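PDB 2EKL: D-3-phosphoglycerate dehydrogenase from Sulfolobus tokodaii, which probably catalyses the NAD-dependent oxidation of 3-phosphoglycerate, as a member of the D-isomer specific 2-hydroxyacid dehydrogenase family. Local coordinates for residues Ile200-Thr205 with Ile228-Arg233; Glu192-Ser197 with Glu220-Asn225; Gly142-Ile147 with Asn196-Ser201. All coordinates share one frame; numbering follows the deposited sequence.

Of the strands joined here, 144-148 comes first along the chain. Interaction 3 closes the longest loop: 48 residues lie between Gly-142-Ile-147 and Asn-196-Ser-201, and the chain returns to lay strand 199-202 beside strand 144-148. Interaction 2 starts on the helix just before that strand and closes 22 residues against the end of helix 216-221. Interaction 1 starts on the strand itself and closes another 22 against strand 226-230. The loops of interactions 1 and 2 therefore cross. Interaction 3 begins earlier and ends where both start. Strand 199-202 serves interactions 1 and 3. Leu-194 and Met-222 of interaction 2 pack on Ile-200, tying the helix ends to the sheet that binds NAD.

Interaction 1 of 3, residues Ile200-Thr205 with Ile228-Arg233; sequences ISLHVT and IVNTSR. With NAD (nicotinamide-adenine-dinucleotide), chain B.
Val-229 O is held from the neighbouring strand by Leu-202 N at 2.9 Å. Ser-201 CA adds a CA-H...O contact, and a water adds a weak bond. Val-229 N donates to Ile-200 O at 2.7 Å, in an almost straight bond. The same water links the strand ends, donating to Leu-202 O and accepting from Thr-231 N. Asn-230 OD1 takes Ser-232 N at 2.9 Å and Ser-232 OG at 2.8 Å from opposite faces of its plane, and the first bond makes an Asx turn. Asn-230 ND2 bonds Arg-233 O and Tyr-254 OH. These bonds fix the amide's rotation. With CG anti to the backbone N (chi1 -173°), it reaches Leu-202, whose CD1 packs 3.9 Å from Asn-230 CG. With an alanine here, Ser-232 N and OG would probably lose their shared acceptor, and the turn would be set free to shift beside the NAD ribose. The two parallel strands belong to a beta-alpha-beta unit of the Rossmann fold, and the loops at their C-terminal ends hold the cofactor. NAD O3D donates to Val-204 O at 2.5 Å, and NAD N7N to Thr-231 O at 3.2 Å. Val-204 CG1 lies against the adenine. His-203 runs alongside Thr-231, CE1 near OG1; that hydroxyl is hydrogen-bonded to Thr-109. A second water joins His-203 ND1, Thr-231 OG1 and NAD O4D. His-203 NE2 pairs with Ser-201 OG at 2.6 Å.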
# COMPACT_ATOMS: atom_id res chain seq x y z
N ILE A 200 8.73 -0.03 11.95
CA ILE A 200 9.18 1.29 12.38
C ILE A 200 9.04 2.23 11.19
O ILE A 200 9.54 1.92 10.10
CB ILE A 200 10.66 1.26 12.81
CG1 ILE A 200 10.83 0.32 14.01
CG2 ILE A 200 11.13 2.67 13.17
CD1 ILE A 200 12.27 0.11 14.42
N SER A 201 8.34 3.35 11.37
CA SER A 201 8.15 4.29 10.28
C SER A 201 8.76 5.64 10.67
O SER A 201 8.40 6.22 11.69
CB SER A 201 6.66 4.43 9.97
OG SER A 201 6.46 5.08 8.72
N LEU A 202 9.67 6.13 9.84
CA LEU A 202 10.37 7.39 10.11
C LEU A 202 9.73 8.60 9.44
O LEU A 202 9.53 8.61 8.22
CB LEU A 202 11.83 7.26 9.67
CG LEU A 202 12.55 6.00 10.16
CD1 LEU A 202 13.95 5.96 9.58
CD2 LEU A 202 12.59 5.98 11.69
N HIS A 203 9.44 9.62 10.24
CA HIS A 203 8.79 10.84 9.74
C HIS A 203 9.36 12.05 10.46
O HIS A 203 8.63 12.95 10.87
CB HIS A 203 7.29 10.74 10.00
CG HIS A 203 6.66 9.54 9.39
ND1 HIS A 203 6.45 9.42 8.03
CD2 HIS A 203 6.26 8.36 9.93
CE1 HIS A 203 5.95 8.23 7.77
NE2 HIS A 203 5.83 7.56 8.90
N VAL A 204 10.68 12.08 10.59
CA VAL A 204 11.36 13.17 11.28
C VAL A 204 11.91 14.26 10.38
O VAL A 204 12.11 14.06 9.18
CB VAL A 204 12.56 12.63 12.10
CG1 VAL A 204 12.08 11.62 13.13
CG2 VAL A 204 13.59 12.00 11.16
N THR A 205 12.13 15.43 10.98
CA THR A 205 12.72 16.56 10.29
C THR A 205 14.10 16.70 10.91
O THR A 205 14.23 17.00 12.10
CB THR A 205 11.94 17.87 10.55
OG1 THR A 205 11.75 18.03 11.96
CG2 THR A 205 10.60 17.84 9.84
N ILE A 228 11.32 -1.64 8.32
CA ILE A 228 11.58 -0.22 8.50
C ILE A 228 11.13 0.56 7.27
O ILE A 228 11.52 0.24 6.15
CB ILE A 228 13.09 0.04 8.74
CG1 ILE A 228 13.58 -0.80 9.91
CG2 ILE A 228 13.32 1.52 9.00
CD1 ILE A 228 15.10 -0.72 10.14
N VAL A 229 10.30 1.58 7.48
CA VAL A 229 9.80 2.40 6.38
C VAL A 229 10.32 3.82 6.56
O VAL A 229 10.32 4.34 7.67
CB VAL A 229 8.25 2.43 6.35
CG1 VAL A 229 7.76 3.24 5.14
CG2 VAL A 229 7.70 1.01 6.28
N ASN A 230 10.75 4.44 5.47
CA ASN A 230 11.27 5.80 5.56
C ASN A 230 10.83 6.68 4.39
O ASN A 230 11.22 6.46 3.25
CB ASN A 230 12.80 5.76 5.62
CG ASN A 230 13.42 7.14 5.88
OD1 ASN A 230 12.71 8.13 6.05
ND2 ASN A 230 14.74 7.19 5.91
N THR A 231 9.99 7.68 4.69
CA THR A 231 9.55 8.62 3.66
C THR A 231 9.92 10.03 4.10
O THR A 231 9.43 11.00 3.54
CB THR A 231 8.03 8.56 3.41
OG1 THR A 231 7.33 8.80 4.64
CG2 THR A 231 7.63 7.21 2.85
N SER A 232 10.79 10.13 5.10
CA SER A 232 11.21 11.43 5.61
C SER A 232 12.54 11.87 5.00
O SER A 232 12.56 12.56 3.98
CB SER A 232 11.29 11.41 7.14
OG SER A 232 12.20 10.44 7.62
N ARG A 233 13.65 11.49 5.63
CA ARG A 233 14.98 11.84 5.13
C ARG A 233 15.94 10.66 5.24
O ARG A 233 15.96 9.96 6.25
CB ARG A 233 15.57 13.02 5.90
CG ARG A 233 15.01 14.38 5.51
CD ARG A 233 16.02 15.47 5.79
NE ARG A 233 15.56 16.79 5.38
CZ ARG A 233 16.31 17.88 5.41
NH1 ARG A 233 17.56 17.82 5.84
NH2 ARG A 233 15.81 19.05 5.02
PA NAD B . 6.67 17.87 10.91
O1A NAD B . 5.21 18.07 11.01
O2A NAD B . 7.55 19.08 11.19
O5B NAD B . 7.03 16.65 11.90
C5B NAD B . 8.39 16.26 12.04
C4B NAD B . 8.45 15.63 13.56
O4B NAD B . 9.63 14.83 13.74
C3B NAD B . 8.31 16.76 14.63
O3B NAD B . 7.26 16.49 15.56
C2B NAD B . 9.73 16.83 15.21
O2B NAD B . 9.89 17.34 16.51
C1B NAD B . 10.12 15.42 14.99
N9A NAD B . 11.59 15.16 15.15
C8A NAD B . 12.69 15.89 14.71
N7A NAD B . 13.82 15.26 15.10
C5A NAD B . 13.48 14.14 15.77
C6A NAD B . 14.20 13.07 16.43
N6A NAD B . 15.52 13.05 16.45
N1A NAD B . 13.48 12.00 17.07
C2A NAD B . 12.05 11.97 17.08
N3A NAD B . 11.34 13.02 16.45
C4A NAD B . 12.05 14.07 15.81
O3 NAD B . 7.05 17.38 9.42
PN NAD B . 6.20 16.49 8.38
O1N NAD B . 5.37 15.52 9.10
O2N NAD B . 5.45 17.50 7.56
O5D NAD B . 7.41 15.90 7.56
C5D NAD B . 8.12 14.80 8.07
C4D NAD B . 9.26 14.40 7.16
O4D NAD B . 8.80 13.95 5.90
C3D NAD B . 10.30 15.51 6.83
O3D NAD B . 11.64 14.99 6.87
C2D NAD B . 9.87 16.00 5.49
O2D NAD B . 10.85 16.80 4.86
C1D NAD B . 9.51 14.67 4.90
N1N NAD B . 8.65 14.66 3.68
C2N NAD B . 9.03 13.80 2.60
C3N NAD B . 8.23 13.78 1.42
C7N NAD B . 8.61 12.88 0.30
O7N NAD B . 8.37 13.33 -0.94
N7N NAD B . 9.17 11.69 0.45
C4N NAD B . 7.03 14.65 1.37
C5N NAD B . 6.65 15.52 2.47
C6N NAD B . 7.49 15.52 3.64
O HOH W 1 8.45 6.54 6.93
O HOH W 2 7.51 11.34 6.11

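Interaction 2 of 3, residues Glu192-Ser197 with Glu220-Asn225; sequences ELLKNS and ELMKDN
Leu-194 and Leu-221 cross at about a right angle. They meet at two levels, CB of Leu-194 on CB of Leu-221 at 4.0 Å and CD1 on CD1 at 4.1 Å. The other methyl of Leu-194, CD2, turns to Met-222 and meets its CG; these two side chains cross obliquely. The branches of Leu-194 are therefore divided between the last helical residue, Leu-221, and the first residue after the helix, Met-222. Leu-221 divides its methyls too. Its CD2 lies against the aliphatic part of Lys-195, 3.8 Å from Lys-195 CG. The lysine chain folds at its outer torsions (chi3 62°, chi4 63°), and its inner carbons lie along the leucine methyl.

Lys-223 approaches from the other flank and meets backbone. Its CG lies 3.2 Å from Lys-195 O, and its CD 3.6 Å from Ser-197 O. A bend at chi3 (62°) then turns the chain, and NZ makes a salt bridge with Asp-198. One water joins Lys-223 NZ to Asn-196 O. Another accepts from Lys-223 N and donates to both Leu-194 O and Ser-197 O. It thus serves polar backbone atoms at the ends of both helices.

The end of helix 190-196 is also closed by its own side chains. Ser-197 OG donates to Leu-193 O at 2.7 Å, from the face opposite to Asn-196 N. Asn-196 ND2 bonds Glu-192 O.

This is plain packing between two helix ends on one side of the Rossmann sheet. Leu-194 and Met-222 both rest on Ile-200 of strand 199-202, while Leu-193 reaches Tyr-171 of strand 167-171.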
# COMPACT_ATOMS: atom_id res chain seq x y z
N GLU A 192 11.94 2.17 24.14
CA GLU A 192 10.77 1.31 24.24
C GLU A 192 10.17 1.04 22.87
O GLU A 192 9.77 -0.08 22.57
CB GLU A 192 9.71 1.93 25.16
CG GLU A 192 8.62 0.93 25.56
CD GLU A 192 7.58 1.52 26.50
OE1 GLU A 192 7.98 2.14 27.51
OE2 GLU A 192 6.38 1.34 26.25
N LEU A 193 10.11 2.09 22.05
CA LEU A 193 9.56 1.95 20.70
C LEU A 193 10.38 0.93 19.92
O LEU A 193 9.83 0.01 19.32
CB LEU A 193 9.59 3.31 19.97
CG LEU A 193 8.98 3.36 18.56
CD1 LEU A 193 8.48 4.76 18.27
CD2 LEU A 193 10.01 2.93 17.52
N LEU A 194 11.70 1.09 19.94
CA LEU A 194 12.59 0.18 19.22
C LEU A 194 12.48 -1.27 19.71
O LEU A 194 12.41 -2.19 18.92
CB LEU A 194 14.04 0.66 19.34
CG LEU A 194 14.32 2.01 18.66
CD1 LEU A 194 15.69 2.51 19.06
CD2 LEU A 194 14.21 1.87 17.14
N LYS A 195 12.45 -1.47 21.03
CA LYS A 195 12.36 -2.82 21.56
C LYS A 195 11.04 -3.54 21.30
O LYS A 195 10.99 -4.77 21.28
CB LYS A 195 12.63 -2.80 23.07
CG LYS A 195 14.00 -2.25 23.45
CD LYS A 195 14.17 -2.15 24.96
CE LYS A 195 14.08 -3.52 25.62
NZ LYS A 195 15.18 -4.42 25.17
N ASN A 196 9.97 -2.78 21.07
CA ASN A 196 8.65 -3.38 20.88
C ASN A 196 7.98 -3.25 19.51
O ASN A 196 6.87 -3.74 19.32
CB ASN A 196 7.70 -2.82 21.94
CG ASN A 196 8.10 -3.22 23.35
OD1 ASN A 196 7.89 -4.36 23.77
ND2 ASN A 196 8.70 -2.29 24.08
N SER A 197 8.64 -2.62 18.54
CA SER A 197 8.01 -2.43 17.24
C SER A 197 8.34 -3.48 16.18
O SER A 197 9.51 -3.82 15.98
CB SER A 197 8.34 -1.04 16.69
OG SER A 197 7.78 -0.03 17.50
N GLU A 220 20.51 -2.42 17.06
CA GLU A 220 20.71 -3.54 17.97
C GLU A 220 19.48 -3.75 18.87
O GLU A 220 19.13 -4.88 19.20
CB GLU A 220 21.95 -3.30 18.83
CG GLU A 220 22.45 -4.53 19.59
CD GLU A 220 22.74 -5.71 18.68
OE1 GLU A 220 23.38 -5.51 17.62
OE2 GLU A 220 22.34 -6.84 19.02
N LEU A 221 18.84 -2.65 19.25
CA LEU A 221 17.66 -2.71 20.11
C LEU A 221 16.42 -3.25 19.39
O LEU A 221 15.50 -3.76 20.03
CB LEU A 221 17.33 -1.31 20.64
CG LEU A 221 18.13 -0.78 21.83
CD1 LEU A 221 17.94 0.73 21.95
CD2 LEU A 221 17.67 -1.48 23.11
N MET A 222 16.40 -3.15 18.07
CA MET A 222 15.25 -3.59 17.29
C MET A 222 14.89 -5.06 17.42
O MET A 222 15.72 -5.90 17.78
CB MET A 222 15.46 -3.26 15.82
CG MET A 222 15.46 -1.78 15.51
SD MET A 222 15.81 -1.51 13.78
CE MET A 222 16.19 0.24 13.77
N LYS A 223 13.63 -5.36 17.12
CA LYS A 223 13.14 -6.73 17.16
C LYS A 223 13.64 -7.43 15.90
O LYS A 223 13.95 -6.79 14.91
CB LYS A 223 11.61 -6.78 17.16
CG LYS A 223 10.94 -6.20 18.39
CD LYS A 223 9.44 -6.46 18.38
CE LYS A 223 9.12 -7.95 18.40
NZ LYS A 223 7.66 -8.26 18.45
N ASP A 224 13.71 -8.76 15.96
CA ASP A 224 14.13 -9.53 14.80
C ASP A 224 13.01 -9.45 13.76
O ASP A 224 11.83 -9.40 14.12
CB ASP A 224 14.37 -10.99 15.18
CG ASP A 224 15.55 -11.17 16.12
OD1 ASP A 224 16.62 -10.60 15.83
OD2 ASP A 224 15.41 -11.88 17.13
N ASN A 225 13.39 -9.42 12.49
CA ASN A 225 12.43 -9.35 11.38
C ASN A 225 11.66 -8.05 11.30
O ASN A 225 10.56 -8.00 10.76
CB ASN A 225 11.45 -10.52 11.45
CG ASN A 225 12.09 -11.83 11.12
OD1 ASN A 225 12.16 -12.74 11.95
ND2 ASN A 225 12.57 -11.95 9.88
O HOH W 3 12.07 -3.04 16.32
O HOH W 4 6.06 -6.25 19.99

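Interaction 3 of 3, residues Gly142-Ile147 with Asn196-Ser201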
# COMPACT_ATOMS: atom_id res chain seq x y z
N GLY A 142 -2.58 -6.63 14.32
CA GLY A 142 -2.16 -7.16 15.60
C GLY A 142 -0.72 -6.86 15.97
O GLY A 142 -0.33 -6.99 17.13
N LYS A 143 0.07 -6.45 14.99
CA LYS A 143 1.46 -6.13 15.26
C LYS A 143 1.61 -4.69 15.73
O LYS A 143 0.67 -3.90 15.67
CB LYS A 143 2.31 -6.41 14.02
CG LYS A 143 2.36 -7.90 13.71
CD LYS A 143 3.23 -8.22 12.53
CE LYS A 143 3.17 -9.71 12.24
NZ LYS A 143 3.88 -10.04 10.98
N THR A 144 2.80 -4.36 16.22
CA THR A 144 3.07 -3.03 16.74
C THR A 144 3.89 -2.17 15.79
O THR A 144 4.91 -2.62 15.27
CB THR A 144 3.84 -3.13 18.07
OG1 THR A 144 3.05 -3.85 19.02
CG2 THR A 144 4.16 -1.75 18.62
N ILE A 145 3.43 -0.95 15.55
CA ILE A 145 4.16 -0.03 14.69
C ILE A 145 4.69 1.12 15.54
O ILE A 145 3.99 1.64 16.42
CB ILE A 145 3.28 0.54 13.54
CG1 ILE A 145 4.12 1.47 12.67
CG2 ILE A 145 2.06 1.26 14.12
CD1 ILE A 145 3.39 1.99 11.43
N GLY A 146 5.94 1.50 15.29
CA GLY A 146 6.56 2.59 16.03
C GLY A 146 6.77 3.78 15.12
O GLY A 146 7.56 3.72 14.17
N ILE A 147 6.06 4.87 15.41
CA ILE A 147 6.16 6.09 14.63
C ILE A 147 7.24 7.00 15.22
O ILE A 147 7.07 7.54 16.32
CB ILE A 147 4.81 6.86 14.64
CG1 ILE A 147 3.67 5.95 14.17
CG2 ILE A 147 4.91 8.11 13.76
CD1 ILE A 147 3.80 5.45 12.74
N ASN A 196 9.97 -2.78 21.07
CA ASN A 196 8.65 -3.38 20.88
C ASN A 196 7.98 -3.25 19.51
O ASN A 196 6.87 -3.74 19.32
CB ASN A 196 7.70 -2.82 21.94
CG ASN A 196 8.10 -3.22 23.35
OD1 ASN A 196 7.89 -4.36 23.77
ND2 ASN A 196 8.70 -2.29 24.08
N SER A 197 8.64 -2.62 18.54
CA SER A 197 8.01 -2.43 17.24
C SER A 197 8.34 -3.48 16.18
O SER A 197 9.51 -3.82 15.98
CB SER A 197 8.34 -1.04 16.69
OG SER A 197 7.78 -0.03 17.50
N ASP A 198 7.31 -3.96 15.50
CA ASP A 198 7.49 -4.94 14.43
C ASP A 198 7.72 -4.14 13.15
O ASP A 198 8.37 -4.61 12.22
CB ASP A 198 6.24 -5.81 14.32
CG ASP A 198 5.95 -6.56 15.61
OD1 ASP A 198 6.77 -7.41 16.01
OD2 ASP A 198 4.90 -6.27 16.24
N VAL A 199 7.19 -2.93 13.13
CA VAL A 199 7.35 -2.02 12.00
C VAL A 199 7.75 -0.67 12.57
O VAL A 199 7.18 -0.22 13.57
CB VAL A 199 6.03 -1.83 11.21
CG1 VAL A 199 6.24 -0.82 10.07
CG2 VAL A 199 5.55 -3.16 10.64
N ILE A 200 8.73 -0.03 11.95
CA ILE A 200 9.18 1.29 12.38
C ILE A 200 9.04 2.23 11.19
O ILE A 200 9.54 1.92 10.10
CB ILE A 200 10.66 1.26 12.81
CG1 ILE A 200 10.83 0.32 14.01
CG2 ILE A 200 11.13 2.67 13.17
CD1 ILE A 200 12.27 0.11 14.42
N SER A 201 8.34 3.35 11.37
CA SER A 201 8.15 4.29 10.28
C SER A 201 8.76 5.64 10.67
O SER A 201 8.40 6.22 11.69
CB SER A 201 6.66 4.43 9.97
OG SER A 201 6.46 5.08 8.72
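Asp-198 OD2 accepts Thr-144 N at 2.8 Å, in a bond that is straight at 179° and uses the anti lone pair. The bond is returned by the backbone: Thr-144 O takes Asp-198 N at 2.8 Å and Val-199 N at 3.1 Å. Three bonds thus pin the start of one strand to the start of the other. With OD1 taken by Lys-223, both carboxylate oxygens are held. Farther along, Gly-146 N donates to Val-199 O at 2.7 Å, and Ser-201 N to Gly-146 O at 2.9 Å.

Lys-143 crosses the aspartate at about a right angle, touching OD2 with its CB. Its extended chain then leads away, and NZ bonds Glu-139 O and forms a salt bridge with Glu-290 of the second subunit. Thr-144 sets CB and CG2 against Asn-196 O. Gly-146 lies close to Ser-197, its CA 3.2 Å from Ser-197 OG, which is bonded to Leu-193 O; a CB on the glycine would clash with that hydroxyl. Leu-193 packs on the same CA.

On the sheet face of Ile-145 and Val-199, CG1 of each meets the other at 4.1 Å, and Met-113 of helix 102-118 covers both. Ile-147 bends at chi2 (-63°), and its CD1 reaches Ser-201 CB.

These two strands are the first and fourth in chain order within the NAD-binding sheet, side by side at its middle. That adjacency marks the switch point of a Rossmann fold, and strand 144-148 runs on into what is probably the GxGxxG turn, within which Arg-152 and Ile-153 bind NAD.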